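Local coordinates for uncharacterized protein McrA (Streptomyces coelicolor, PDB 5ZMO) that recognises phosphorothioated DNA through its sulfur-binding domain, the part in this structure, and is probably an endonuclease of the type IV restriction class, at residues P25-P30 with Y64-D69; W35-A40 with F156-L161; Q48-T53 with A111-A116. All blocks are in the same frame, centred on the assembly; numbering follows the deposited sequence. Where two conformers were deposited one is given.

Interaction 1: P25-P30 with Y64-D69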
# COMPACT_ATOMS: atom_id res chain seq x y z
N PRO A 25 8.00 -9.04 10.51
CA PRO A 25 6.77 -9.14 9.71
C PRO A 25 7.04 -8.84 8.23
O PRO A 25 7.97 -8.05 7.91
CB PRO A 25 5.88 -8.09 10.32
CG PRO A 25 6.82 -7.06 10.81
CD PRO A 25 8.10 -7.73 11.17
N ALA A 26 6.24 -9.45 7.35
CA ALA A 26 6.23 -9.03 5.94
C ALA A 26 5.82 -7.56 5.84
O ALA A 26 4.75 -7.20 6.27
CB ALA A 26 5.27 -9.92 5.16
N LEU A 27 6.68 -6.71 5.28
CA LEU A 27 6.42 -5.27 5.25
C LEU A 27 5.65 -4.78 4.00
O LEU A 27 5.30 -3.57 3.92
CB LEU A 27 7.68 -4.48 5.44
CG LEU A 27 8.33 -4.71 6.82
CD1 LEU A 27 9.76 -4.22 6.76
CD2 LEU A 27 7.56 -4.02 7.95
N HIS A 28 5.23 -5.72 3.17
CA HIS A 28 4.62 -5.43 1.84
C HIS A 28 3.37 -4.57 1.95
O HIS A 28 3.27 -3.50 1.35
CB HIS A 28 4.30 -6.68 1.10
CG HIS A 28 5.48 -7.57 0.87
ND1 HIS A 28 6.19 -8.14 1.90
CD2 HIS A 28 6.04 -8.04 -0.27
CE1 HIS A 28 7.18 -8.85 1.41
NE2 HIS A 28 7.10 -8.84 0.10
N ARG A 29 2.42 -4.99 2.81
CA ARG A 29 1.18 -4.24 3.01
C ARG A 29 1.40 -2.91 3.68
O ARG A 29 0.84 -1.92 3.21
CB ARG A 29 0.08 -5.13 3.63
CG ARG A 29 -0.57 -6.00 2.57
CD ARG A 29 -1.62 -6.91 3.22
NE ARG A 29 -1.02 -8.04 3.89
CZ ARG A 29 -1.67 -8.80 4.81
NH1 ARG A 29 -1.05 -9.81 5.40
NH2 ARG A 29 -2.91 -8.52 5.17
N PRO A 30 2.19 -2.86 4.79
CA PRO A 30 2.54 -1.62 5.39
C PRO A 30 3.18 -0.60 4.45
O PRO A 30 2.78 0.60 4.50
CB PRO A 30 3.50 -2.03 6.54
CG PRO A 30 2.92 -3.40 6.94
CD PRO A 30 2.56 -4.00 5.66
N TYR A 64 13.10 0.18 2.15
CA TYR A 64 12.47 0.21 3.51
C TYR A 64 11.81 -1.11 3.90
O TYR A 64 11.65 -1.42 5.07
CB TYR A 64 11.48 1.31 3.60
CG TYR A 64 12.11 2.63 3.38
CD1 TYR A 64 12.94 3.19 4.35
CD2 TYR A 64 12.01 3.27 2.20
CE1 TYR A 64 13.60 4.43 4.11
CE2 TYR A 64 12.65 4.44 1.95
CZ TYR A 64 13.44 5.05 2.92
OH TYR A 64 14.05 6.25 2.58
N GLY A 65 11.39 -1.89 2.92
CA GLY A 65 10.66 -3.16 3.15
C GLY A 65 11.47 -4.45 3.21
O GLY A 65 10.87 -5.53 3.30
N GLN A 66 12.80 -4.38 3.06
CA GLN A 66 13.65 -5.62 3.12
C GLN A 66 13.34 -6.66 2.06
O GLN A 66 13.50 -7.88 2.31
CB GLN A 66 13.51 -6.36 4.48
CG GLN A 66 13.45 -5.50 5.71
CD GLN A 66 13.55 -6.30 7.02
OE1 GLN A 66 12.99 -7.41 7.16
NE2 GLN A 66 14.24 -5.72 7.98
N VAL A 67 12.82 -6.24 0.91
CA VAL A 67 12.50 -7.21 -0.12
C VAL A 67 13.71 -7.22 -1.05
O VAL A 67 14.42 -6.25 -1.14
CB VAL A 67 11.19 -6.86 -0.85
CG1 VAL A 67 10.16 -6.33 0.14
CG2 VAL A 67 11.47 -5.88 -1.95
N GLU A 68 13.95 -8.35 -1.69
CA GLU A 68 15.04 -8.49 -2.64
C GLU A 68 14.64 -7.94 -4.00
O GLU A 68 15.39 -7.26 -4.64
CB GLU A 68 15.37 -10.00 -2.85
CG GLU A 68 15.82 -10.78 -1.61
CD GLU A 68 17.18 -10.38 -1.07
OE1 GLU A 68 17.83 -9.48 -1.67
OE2 GLU A 68 17.61 -10.96 -0.05
N ASP A 69 13.44 -8.26 -4.44
CA ASP A 69 12.94 -7.80 -5.75
C ASP A 69 11.63 -7.04 -5.47
O ASP A 69 10.58 -7.65 -5.22
CB ASP A 69 12.77 -8.99 -6.61
CG ASP A 69 12.14 -8.68 -7.97
OD1 ASP A 69 11.50 -7.58 -8.18
OD2 ASP A 69 12.27 -9.56 -8.87
O HOH W 1 9.40 -7.56 4.37

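Interaction 2: W35-A40 with F156-L161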
# COMPACT_ATOMS: atom_id res chain seq x y z
N TRP A 35 2.47 4.40 1.36
CA TRP A 35 2.65 5.08 0.08
C TRP A 35 1.32 5.65 -0.33
O TRP A 35 1.23 6.83 -0.73
CB TRP A 35 3.22 4.16 -0.97
CG TRP A 35 3.34 4.79 -2.29
CD1 TRP A 35 4.33 5.65 -2.73
CD2 TRP A 35 2.42 4.66 -3.38
NE1 TRP A 35 4.08 6.03 -4.01
CE2 TRP A 35 2.91 5.47 -4.44
CE3 TRP A 35 1.20 3.97 -3.56
CZ2 TRP A 35 2.27 5.57 -5.65
CZ3 TRP A 35 0.56 4.07 -4.80
CH2 TRP A 35 1.09 4.88 -5.80
N ALA A 36 0.28 4.81 -0.26
CA ALA A 36 -1.08 5.29 -0.67
C ALA A 36 -1.61 6.47 0.18
O ALA A 36 -2.28 7.37 -0.33
CB ALA A 36 -2.07 4.16 -0.66
N ILE A 37 -1.26 6.50 1.47
CA ILE A 37 -1.67 7.62 2.33
C ILE A 37 -0.95 8.85 1.87
O ILE A 37 -1.53 9.96 1.77
CB ILE A 37 -1.46 7.31 3.82
CG1 ILE A 37 -2.43 6.22 4.28
CG2 ILE A 37 -1.65 8.60 4.63
CD1 ILE A 37 -2.01 5.54 5.58
N GLY A 38 0.35 8.72 1.65
CA GLY A 38 1.13 9.86 1.07
C GLY A 38 0.60 10.36 -0.26
O GLY A 38 0.50 11.61 -0.50
N GLN A 39 0.19 9.43 -1.11
CA GLN A 39 -0.43 9.81 -2.40
C GLN A 39 -1.75 10.60 -2.16
O GLN A 39 -2.00 11.64 -2.85
CB GLN A 39 -0.67 8.57 -3.33
CG GLN A 39 0.63 7.90 -3.77
CD GLN A 39 1.46 8.83 -4.62
OE1 GLN A 39 2.50 9.37 -4.19
NE2 GLN A 39 0.97 9.07 -5.83
N ALA A 40 -2.59 10.17 -1.22
CA ALA A 40 -3.88 10.87 -0.99
C ALA A 40 -3.59 12.29 -0.51
O ALA A 40 -4.19 13.26 -0.94
CB ALA A 40 -4.68 10.12 -0.00
N PHE A 156 8.20 8.68 1.32
CA PHE A 156 6.76 8.34 1.30
C PHE A 156 5.84 9.56 1.16
O PHE A 156 4.64 9.41 1.15
CB PHE A 156 6.39 7.52 2.53
CG PHE A 156 6.80 6.09 2.44
CD1 PHE A 156 8.10 5.72 2.71
CD2 PHE A 156 5.93 5.09 1.99
CE1 PHE A 156 8.51 4.41 2.63
CE2 PHE A 156 6.35 3.77 1.91
CZ PHE A 156 7.64 3.43 2.20
N GLY A 157 6.38 10.78 1.10
CA GLY A 157 5.60 11.98 1.08
C GLY A 157 4.86 12.38 2.33
O GLY A 157 3.81 12.96 2.26
N LEU A 158 5.41 12.04 3.50
CA LEU A 158 4.73 12.20 4.74
C LEU A 158 5.46 13.18 5.68
O LEU A 158 5.05 13.35 6.81
CB LEU A 158 4.65 10.83 5.41
CG LEU A 158 3.91 9.73 4.63
CD1 LEU A 158 4.07 8.45 5.40
CD2 LEU A 158 2.45 10.04 4.53
N HIS A 159 6.51 13.83 5.21
CA HIS A 159 7.29 14.74 6.05
C HIS A 159 6.46 15.93 6.59
O HIS A 159 6.42 16.21 7.80
CB HIS A 159 8.52 15.25 5.31
CG HIS A 159 9.45 16.04 6.19
ND1 HIS A 159 10.48 15.46 6.91
CD2 HIS A 159 9.49 17.36 6.47
CE1 HIS A 159 11.13 16.40 7.58
NE2 HIS A 159 10.54 17.56 7.34
N GLU A 160 5.76 16.61 5.70
CA GLU A 160 4.91 17.75 6.12
C GLU A 160 3.73 17.25 6.99
O GLU A 160 3.44 17.82 8.05
CB GLU A 160 4.44 18.54 4.88
CG GLU A 160 5.51 19.50 4.31
CD GLU A 160 6.85 18.85 3.94
OE1 GLU A 160 6.86 17.88 3.13
OE2 GLU A 160 7.92 19.29 4.44
N LEU A 161 3.13 16.12 6.59
CA LEU A 161 2.00 15.56 7.30
C LEU A 161 2.35 15.31 8.75
O LEU A 161 1.58 15.69 9.62
CB LEU A 161 1.49 14.27 6.62
CG LEU A 161 0.33 13.51 7.27
CD1 LEU A 161 -0.98 14.24 7.07
CD2 LEU A 161 0.21 12.10 6.71
O HOH W 2 3.39 8.63 -1.32
O HOH W 3 2.38 13.50 0.23

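Interaction 3: Q48-T53 with A111-A116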
# COMPACT_ATOMS: atom_id res chain seq x y z
N GLN A 48 -4.65 4.53 -9.65
CA GLN A 48 -3.43 4.71 -10.41
C GLN A 48 -3.09 3.41 -11.06
O GLN A 48 -3.30 2.38 -10.44
CB GLN A 48 -2.31 5.16 -9.48
CG GLN A 48 -2.60 6.53 -8.85
CD GLN A 48 -1.35 7.27 -8.41
OE1 GLN A 48 -0.60 7.79 -9.24
NE2 GLN A 48 -1.14 7.38 -7.09
N PRO A 49 -2.58 3.45 -12.28
CA PRO A 49 -2.24 2.16 -12.93
C PRO A 49 -1.19 1.28 -12.17
O PRO A 49 -0.29 1.79 -11.49
CB PRO A 49 -1.66 2.58 -14.28
CG PRO A 49 -2.03 4.05 -14.51
CD PRO A 49 -2.21 4.61 -13.13
N TRP A 50 -1.34 -0.05 -12.29
CA TRP A 50 -0.28 -0.95 -11.85
C TRP A 50 1.14 -0.49 -12.22
O TRP A 50 2.04 -0.50 -11.36
CB TRP A 50 -0.52 -2.36 -12.36
CG TRP A 50 0.62 -3.23 -12.40
CD1 TRP A 50 1.29 -3.71 -13.53
CD2 TRP A 50 1.38 -3.73 -11.27
NE1 TRP A 50 2.34 -4.48 -13.16
CE2 TRP A 50 2.40 -4.54 -11.78
CE3 TRP A 50 1.21 -3.63 -9.88
CZ2 TRP A 50 3.32 -5.20 -10.96
CZ3 TRP A 50 2.18 -4.27 -9.03
CH2 TRP A 50 3.20 -5.05 -9.60
N SER A 51 1.36 -0.14 -13.49
CA SER A 51 2.68 0.24 -13.94
C SER A 51 3.23 1.45 -13.16
O SER A 51 4.40 1.44 -12.68
CB SER A 51 2.66 0.44 -15.46
OG SER A 51 1.76 1.51 -15.78
N THR A 52 2.39 2.46 -12.92
CA THR A 52 2.85 3.63 -12.19
C THR A 52 3.14 3.26 -10.73
O THR A 52 4.11 3.71 -10.16
CB THR A 52 1.74 4.68 -12.13
OG1 THR A 52 1.33 4.91 -13.47
CG2 THR A 52 2.24 5.94 -11.46
N THR A 53 2.32 2.38 -10.20
CA THR A 53 2.35 2.06 -8.77
C THR A 53 3.60 1.20 -8.56
O THR A 53 4.35 1.43 -7.62
CB THR A 53 1.09 1.30 -8.31
OG1 THR A 53 -0.06 2.13 -8.52
CG2 THR A 53 1.18 0.92 -6.84
N ALA A 111 0.02 -6.88 -18.63
CA ALA A 111 -0.80 -6.77 -19.88
C ALA A 111 -2.05 -5.94 -19.73
O ALA A 111 -2.30 -5.08 -20.53
CB ALA A 111 -1.17 -8.16 -20.40
N VAL A 112 -2.82 -6.14 -18.68
CA VAL A 112 -4.09 -5.46 -18.46
C VAL A 112 -3.79 -4.05 -17.93
O VAL A 112 -4.49 -3.09 -18.26
CB VAL A 112 -4.97 -6.26 -17.50
CG1 VAL A 112 -6.19 -5.44 -17.08
CG2 VAL A 112 -5.40 -7.58 -18.17
N ASP A 113 -2.73 -3.94 -17.10
CA ASP A 113 -2.34 -2.70 -16.42
C ASP A 113 -3.52 -2.06 -15.72
O ASP A 113 -3.86 -0.89 -16.03
CB ASP A 113 -1.69 -1.70 -17.38
CG ASP A 113 -0.84 -0.69 -16.68
OD1 ASP A 113 -0.64 -0.85 -15.45
OD2 ASP A 113 -0.32 0.26 -17.32
N PRO A 114 -4.19 -2.81 -14.84
CA PRO A 114 -5.36 -2.30 -14.11
C PRO A 114 -5.05 -1.15 -13.21
O PRO A 114 -3.95 -1.10 -12.64
CB PRO A 114 -5.78 -3.45 -13.25
CG PRO A 114 -4.51 -4.15 -12.97
CD PRO A 114 -3.76 -4.09 -14.26
N SER A 115 -6.00 -0.22 -13.09
CA SER A 115 -5.86 0.83 -12.10
C SER A 115 -6.32 0.37 -10.72
O SER A 115 -7.14 -0.52 -10.56
CB SER A 115 -6.50 2.12 -12.57
OG SER A 115 -5.67 2.73 -13.53
N ALA A 116 -5.74 0.92 -9.65
CA ALA A 116 -6.11 0.54 -8.36
C ALA A 116 -5.73 1.62 -7.39
O ALA A 116 -4.93 2.50 -7.73
CB ALA A 116 -5.41 -0.73 -7.93
O HOH W 4 -2.09 2.66 -6.80

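Interaction 1: P25-P30 with Y64-D69
On the DNA-facing side of the sulfur-binding domain, L27 and H28, at the start of helix 28-41, pack against the turn G65-V67 that follows helix 50-63. The branched L27 fills the join: its CD1 lies 3.8 Å from Y64 O and 4.0 Å from Q66 CG, so the methyl rests against the backbone carbonyl of Y64 and the aliphatic part of Q66. The bare backbone of G65 lies against it, L27 CB to G65 CA being 4.0 Å. Next to it, in one of its two modelled conformers, V67 sets CG1 over one face of the H28 imidazole, a CH-pi contact 4.3 Å from the ring centroid and 26° off its normal. H28 turns CG beside its backbone N (chi1 -58°), which brings the ring under V67 CG1. One water bridges the backbones, accepting from L27 N at 3.0 Å and donating to G65 O at 2.7 Å. R29 forms a salt bridge with D84 and hydrogen-bonds a modified bound group, probably part of the phosphorothioated DNA. With no direct hydrogen bond between the segments, apolar packing and a water hold them together, and the water gives two backbone groups a partner in a largely buried join.

Interaction 2: W35-A40 with F156-L161
F156 keeps CG beside its backbone N (chi1 -77°), which turns an edge of the ring to the backbone of W35, while W35 has CG anti to its own N (chi1 176°) and sends the indole off toward T53, A56, V57 and L60 of helix 50-63. The phenyl group therefore meets the root of the tryptophan and not its ring: F156 CD2 is 3.6 Å from W35 N, which lies at the edge of the phenyl ring and in its plane. The same carbon stands 4.1 Å from W35 CB. L158 CD2 comes within 3.7 Å of G38 CA. The methyl group I37 CG2 adds a side wall, 4.3 Å from L158 CD2, and L161 CD2 approaches the same methyl more loosely.

G38 is the pivot of this packing. Its CA donates a C-H...O contact to F156 O at 3.5 Å, nearly straight with an angle of 162° at the hydrogen. A beta carbon on G38 would fall about 2.1 Å from F156 O, a clash that only glycine avoids. Two waters lie between the segments. One sits 2.9 Å from both W35 O and F156 O, though other acceptors compete for its protons; the other donates to G38 O and to G157 O, linking the two backbones.

Further along the face of helix 28-41, V31 and L34 also cover F156. G157, with positive phi, is the residue at which the chain leaves helix 152-155, a backbone shape that glycine adopts readily. Two backbone bonds close this turn back onto the last turn of the helix, so what rests on the glycine of helix 28-41 is a Schellman motif, the classic C-terminal ending of an alpha helix.

Interaction 3: Q48-T53 with A111-A116
Q48 and A116 form an antiparallel hydrogen-bonded pair, closed by Q48 N to A116 O (2.8 Å, 172°) and by A116 N to Q48 O. P49 faces S115 in the neighbouring non-hydrogen-bonded pair, a position that suits proline because no N-H is needed there. A third backbone bond, W50 N to P114 O at 2.8 Å, carries the pairing on to the first residue of the helix; past W50 and P114 the chains separate, one into helix 50-63 and the other back to helix 106-112.

The side chains lock this corner through D113, where the chain leaves helix 106-112 with positive phi. Its CG stands anti to the backbone N (chi1 -159°), which brings the carboxylate to the start of helix 50-63 and lets it grip S51 twice: OD1 accepts from S51 N at 2.9 Å, on the syn side and slightly out of the carboxylate plane, while OD2 takes the S51 hydroxyl OG at 2.9 Å on its syn lone pair. OD1 also lies at the edge of the W50 ring, whose plane is 88° from that of the carboxylate, and is 3.4 Å from W50 CB. P114 CD packs on W50 CB from the other segment, and the indole NE1 bonds N110. Replacing D113 by alanine would probably leave S51 N and the S51 hydroxyl without the carboxylate that accepts from both and free the serine to turn. A carboxylate facing the first turn of a helix is likely to be stabilised in its charged form by the helix's N-terminal end, and its two-oxygen grip fixes the rotation of S51.

Centres of the three contacts lie 18 to 20 Å apart, spread over one domain. Along the chain come 25-30, 35-40, 48-53, 64-69, 111-116 and 156-161, so interaction 3 is nested within the loop closed by interaction 2, while interaction 1 crosses both. Helix 28-41 serves interactions 1 and 2, and helix 50-63 starts in interaction 3 and ends at the turn of interaction 1. Y64 touches F156, and W35 touches T53, joining interaction 2 to each of the others. Nearest atoms lie about 4, 16 and 9 Å from the bound DNA for interactions 1, 2 and 3, so interaction 1 borders the binding surface and interaction 2 is the farthest from it.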